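Local coordinates for protein insulinase family protease (Yersinia pestis, PDB 3GO9) that is predicted to be a protease of the insulinase (M16) metallopeptidase family, its catalytic activity remaining inferred, at residues P256-S270 against T440-V454. Numbering follows the deposited sequence. Where two conformers were deposited one is given.
Sequences PVSLMNEQAAQDTLS and TLVLMQPKGEPEVNV
Met444, a selenomethionine, lays its SE against Leu259 CD1 (3.9 Å), while its CE ends beside Asn261 ND2. Bends at chi2 and chi3 bring both atoms to these side chains. Val442 CG1 continues this face, touching both Leu259 CD1 and Val257 CG1 at 4.1 Å. From the other face, the one that carries Ser258 and Leu443, projects Gln445, whose amide is fixed at both ends. Its OE1 accepts from Ser258 OG at 2.7 Å, in the carbonyl plane and on a lone pair, and from Val452 N. Its NE2 donates to Pro450 O and, only 2° out of the amide plane, to the anti lone pair of Glu449 OE2 at 2.8 Å. That carboxylate oxygen also lies 2.5 Å from Asp267 OD1, with the two acid planes 66° apart; at this distance one of the two acids probably carries a proton. The neighbouring Pro446 CD sits 3.2 Å from Asp267 OD1. Backbone bonds flank 440-446 on both edges: parallel to 257-261, including the nearly straight Leu443 N to Val257 O (177°), and antiparallel to 267-270. Strand 440-446 therefore lies between two strands joined by the loop 262-266, within a five-stranded mixed sheet of which 257-261 is one edge, consistent with the M16 inactive domain. Trp171 of helix 170-175 packs on Leu259, Val442 and Met444, whereas Leu341 of helix 341-358 meets Leu443, Leu269 and Asp267 on the opposite face.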
# COMPACT_ATOMS: atom_id res chain seq x y z
N PRO A 256 11.85 -11.70 -20.45
CA PRO A 256 12.75 -10.69 -19.86
C PRO A 256 12.59 -9.38 -20.61
O PRO A 256 12.24 -9.37 -21.80
CB PRO A 256 14.15 -11.26 -20.09
CG PRO A 256 13.98 -12.10 -21.36
CD PRO A 256 12.62 -12.73 -21.19
N VAL A 257 12.83 -8.29 -19.90
CA VAL A 257 12.69 -6.98 -20.51
C VAL A 257 13.72 -6.01 -19.98
O VAL A 257 14.10 -6.08 -18.83
CB VAL A 257 11.30 -6.45 -20.26
CG1 VAL A 257 11.06 -6.24 -18.78
CG2 VAL A 257 11.06 -5.19 -21.08
N SER A 258 14.16 -5.11 -20.86
CA SER A 258 15.00 -3.99 -20.45
C SER A 258 14.16 -2.72 -20.55
O SER A 258 13.43 -2.52 -21.52
CB SER A 258 16.28 -3.89 -21.31
OG SER A 258 17.06 -2.72 -20.97
N LEU A 259 14.25 -1.89 -19.53
CA LEU A 259 13.51 -0.63 -19.48
C LEU A 259 14.51 0.44 -19.19
O LEU A 259 15.17 0.39 -18.13
CB LEU A 259 12.47 -0.68 -18.38
CG LEU A 259 11.48 -1.83 -18.55
CD1 LEU A 259 10.60 -1.93 -17.33
CD2 LEU A 259 10.59 -1.75 -19.75
N MSE A 260 14.63 1.40 -20.12
CA MSE A 260 15.48 2.58 -19.90
C MSE A 260 14.80 3.49 -18.92
O MSE A 260 13.61 3.76 -19.04
CB MSE A 260 15.73 3.42 -21.15
CG MSE A 260 16.44 4.75 -20.81
SE MSE A 260 15.38 6.40 -20.65
CE MSE A 260 14.36 6.51 -19.03
N ASN A 261 15.58 3.99 -17.97
CA ASN A 261 15.09 4.83 -16.92
C ASN A 261 16.00 6.06 -16.79
O ASN A 261 17.22 5.94 -16.73
CB ASN A 261 15.10 4.02 -15.66
CG ASN A 261 14.62 4.80 -14.49
OD1 ASN A 261 14.45 6.03 -14.55
ND2 ASN A 261 14.42 4.10 -13.38
N GLU A 262 15.40 7.26 -16.73
CA GLU A 262 16.22 8.47 -16.75
C GLU A 262 16.72 8.98 -15.38
O GLU A 262 17.57 9.84 -15.38
CB GLU A 262 15.60 9.57 -17.64
CG GLU A 262 14.28 10.16 -17.23
CD GLU A 262 13.67 10.99 -18.36
OE1 GLU A 262 14.39 11.82 -18.96
OE2 GLU A 262 12.47 10.78 -18.68
N GLN A 263 16.29 8.40 -14.26
CA GLN A 263 16.81 8.75 -12.92
C GLN A 263 17.75 7.72 -12.25
O GLN A 263 18.34 7.99 -11.19
CB GLN A 263 15.63 8.96 -11.99
CG GLN A 263 14.57 9.92 -12.53
CD GLN A 263 13.27 9.75 -11.79
OE1 GLN A 263 12.37 9.02 -12.24
NE2 GLN A 263 13.17 10.38 -10.63
N ALA A 264 17.86 6.53 -12.82
CA ALA A 264 18.74 5.46 -12.31
C ALA A 264 20.23 5.89 -12.35
O ALA A 264 20.66 6.34 -13.37
CB ALA A 264 18.53 4.21 -13.18
N ALA A 265 20.98 5.72 -11.26
CA ALA A 265 22.47 5.91 -11.30
C ALA A 265 23.18 4.74 -11.97
O ALA A 265 24.19 4.89 -12.67
CB ALA A 265 23.05 6.14 -9.90
N GLN A 266 22.64 3.54 -11.74
CA GLN A 266 23.25 2.31 -12.24
C GLN A 266 22.13 1.33 -12.53
O GLN A 266 20.96 1.66 -12.33
CB GLN A 266 24.26 1.74 -11.25
CG GLN A 266 23.74 1.33 -9.91
CD GLN A 266 23.48 2.49 -8.93
OE1 GLN A 266 24.42 3.10 -8.37
NE2 GLN A 266 22.18 2.79 -8.69
N ASP A 267 22.46 0.14 -13.01
CA ASP A 267 21.39 -0.85 -13.34
C ASP A 267 20.71 -1.35 -12.08
O ASP A 267 21.32 -1.43 -11.03
CB ASP A 267 21.94 -2.07 -14.09
CG ASP A 267 22.40 -1.76 -15.51
OD1 ASP A 267 22.28 -0.61 -15.94
OD2 ASP A 267 22.90 -2.68 -16.20
N THR A 268 19.44 -1.74 -12.21
CA THR A 268 18.86 -2.65 -11.23
C THR A 268 18.29 -3.81 -12.01
O THR A 268 17.42 -3.60 -12.83
CB THR A 268 17.73 -2.01 -10.42
OG1 THR A 268 18.29 -0.92 -9.64
CG2 THR A 268 17.10 -3.01 -9.50
N LEU A 269 18.81 -5.01 -11.81
CA LEU A 269 18.14 -6.20 -12.28
C LEU A 269 17.20 -6.72 -11.21
O LEU A 269 17.64 -7.02 -10.09
CB LEU A 269 19.19 -7.30 -12.62
CG LEU A 269 18.57 -8.64 -13.03
CD1 LEU A 269 17.78 -8.42 -14.33
CD2 LEU A 269 19.62 -9.71 -13.23
N SER A 270 15.91 -6.83 -11.55
CA SER A 270 14.92 -7.35 -10.62
C SER A 270 14.54 -8.76 -11.06
O SER A 270 14.30 -9.01 -12.24
CB SER A 270 13.72 -6.43 -10.50
OG SER A 270 14.13 -5.13 -9.97
N THR A 440 10.93 -13.70 -13.44
CA THR A 440 10.87 -12.81 -14.56
C THR A 440 11.97 -11.79 -14.39
O THR A 440 12.03 -11.14 -13.34
CB THR A 440 9.53 -12.13 -14.62
OG1 THR A 440 8.52 -13.15 -14.83
CG2 THR A 440 9.46 -11.12 -15.76
N LEU A 441 12.83 -11.66 -15.40
CA LEU A 441 13.95 -10.73 -15.34
C LEU A 441 13.56 -9.37 -15.85
O LEU A 441 13.25 -9.20 -17.03
CB LEU A 441 15.17 -11.22 -16.11
CG LEU A 441 15.70 -12.59 -15.78
CD1 LEU A 441 16.95 -12.90 -16.67
CD2 LEU A 441 16.02 -12.69 -14.31
N VAL A 442 13.67 -8.37 -14.98
CA VAL A 442 13.35 -7.00 -15.36
C VAL A 442 14.59 -6.14 -15.12
O VAL A 442 14.95 -5.91 -13.98
CB VAL A 442 12.16 -6.49 -14.58
CG1 VAL A 442 11.94 -4.99 -14.98
CG2 VAL A 442 10.90 -7.35 -14.81
N LEU A 443 15.19 -5.66 -16.18
CA LEU A 443 16.45 -4.89 -16.09
C LEU A 443 16.12 -3.44 -16.33
O LEU A 443 15.70 -3.10 -17.44
CB LEU A 443 17.43 -5.33 -17.15
CG LEU A 443 18.78 -4.59 -17.08
CD1 LEU A 443 19.52 -4.82 -15.77
CD2 LEU A 443 19.62 -4.97 -18.23
N MSE A 444 16.41 -2.61 -15.34
CA MSE A 444 16.28 -1.16 -15.54
C MSE A 444 17.69 -0.66 -15.88
O MSE A 444 18.63 -1.01 -15.18
CB MSE A 444 15.79 -0.47 -14.30
CG MSE A 444 14.83 -1.26 -13.50
SE MSE A 444 13.07 -1.32 -14.34
CE MSE A 444 12.70 0.43 -13.61
N GLN A 445 17.82 0.10 -16.95
CA GLN A 445 19.09 0.76 -17.28
C GLN A 445 18.99 2.29 -17.21
O GLN A 445 17.91 2.85 -17.44
CB GLN A 445 19.52 0.37 -18.65
CG GLN A 445 19.93 -1.09 -18.68
CD GLN A 445 20.45 -1.50 -20.01
OE1 GLN A 445 19.72 -2.11 -20.79
NE2 GLN A 445 21.71 -1.19 -20.28
N PRO A 446 20.10 2.96 -16.85
CA PRO A 446 20.08 4.46 -16.92
C PRO A 446 19.94 4.96 -18.33
O PRO A 446 20.48 4.34 -19.26
CB PRO A 446 21.46 4.84 -16.38
CG PRO A 446 21.90 3.66 -15.52
CD PRO A 446 21.37 2.46 -16.28
N LYS A 447 19.27 6.11 -18.52
CA LYS A 447 19.24 6.73 -19.85
C LYS A 447 20.66 6.92 -20.38
O LYS A 447 21.55 7.30 -19.62
CB LYS A 447 18.50 8.09 -19.85
CG LYS A 447 18.44 8.70 -21.28
CD LYS A 447 17.84 10.09 -21.31
CE LYS A 447 18.52 10.95 -22.40
NZ LYS A 447 17.62 12.01 -22.94
N GLY A 448 20.86 6.64 -21.66
CA GLY A 448 22.17 6.73 -22.33
C GLY A 448 23.05 5.51 -22.30
O GLY A 448 24.04 5.42 -23.04
N GLU A 449 22.71 4.52 -21.47
CA GLU A 449 23.52 3.31 -21.39
C GLU A 449 23.15 2.36 -22.52
O GLU A 449 21.98 2.09 -22.74
CB GLU A 449 23.27 2.64 -20.04
CG GLU A 449 24.26 1.56 -19.68
CD GLU A 449 23.98 0.97 -18.31
OE1 GLU A 449 24.62 1.41 -17.33
OE2 GLU A 449 23.07 0.11 -18.20
N PRO A 450 24.15 1.81 -23.24
CA PRO A 450 23.87 0.87 -24.32
C PRO A 450 22.95 -0.26 -23.84
O PRO A 450 23.22 -0.82 -22.78
CB PRO A 450 25.24 0.33 -24.66
CG PRO A 450 26.16 1.46 -24.35
CD PRO A 450 25.56 2.20 -23.22
N GLU A 451 21.89 -0.54 -24.59
CA GLU A 451 20.93 -1.57 -24.23
C GLU A 451 21.62 -2.89 -24.00
O GLU A 451 22.44 -3.33 -24.82
CB GLU A 451 19.84 -1.72 -25.29
CG GLU A 451 18.71 -2.64 -24.85
CD GLU A 451 17.48 -2.56 -25.73
OE1 GLU A 451 17.59 -2.14 -26.90
OE2 GLU A 451 16.40 -2.92 -25.22
N VAL A 452 21.30 -3.52 -22.87
CA VAL A 452 21.76 -4.88 -22.59
C VAL A 452 20.81 -5.83 -23.30
O VAL A 452 19.59 -5.63 -23.31
CB VAL A 452 21.76 -5.19 -21.07
CG1 VAL A 452 21.94 -6.67 -20.82
CG2 VAL A 452 22.83 -4.36 -20.35
N ASN A 453 21.38 -6.86 -23.90
CA ASN A 453 20.62 -7.94 -24.53
C ASN A 453 20.09 -8.84 -23.44
O ASN A 453 20.84 -9.67 -22.91
CB ASN A 453 21.55 -8.73 -25.47
CG ASN A 453 20.86 -9.86 -26.17
OD1 ASN A 453 19.89 -10.43 -25.68
ND2 ASN A 453 21.37 -10.20 -27.35
N VAL A 454 18.83 -8.67 -23.07
CA VAL A 454 18.28 -9.41 -21.93
C VAL A 454 17.94 -10.85 -22.29
O VAL A 454 17.81 -11.67 -21.42
CB VAL A 454 17.07 -8.70 -21.26
CG1 VAL A 454 17.53 -7.41 -20.63
CG2 VAL A 454 15.94 -8.42 -22.23
O HOH W 1 25.12 0.81 -14.78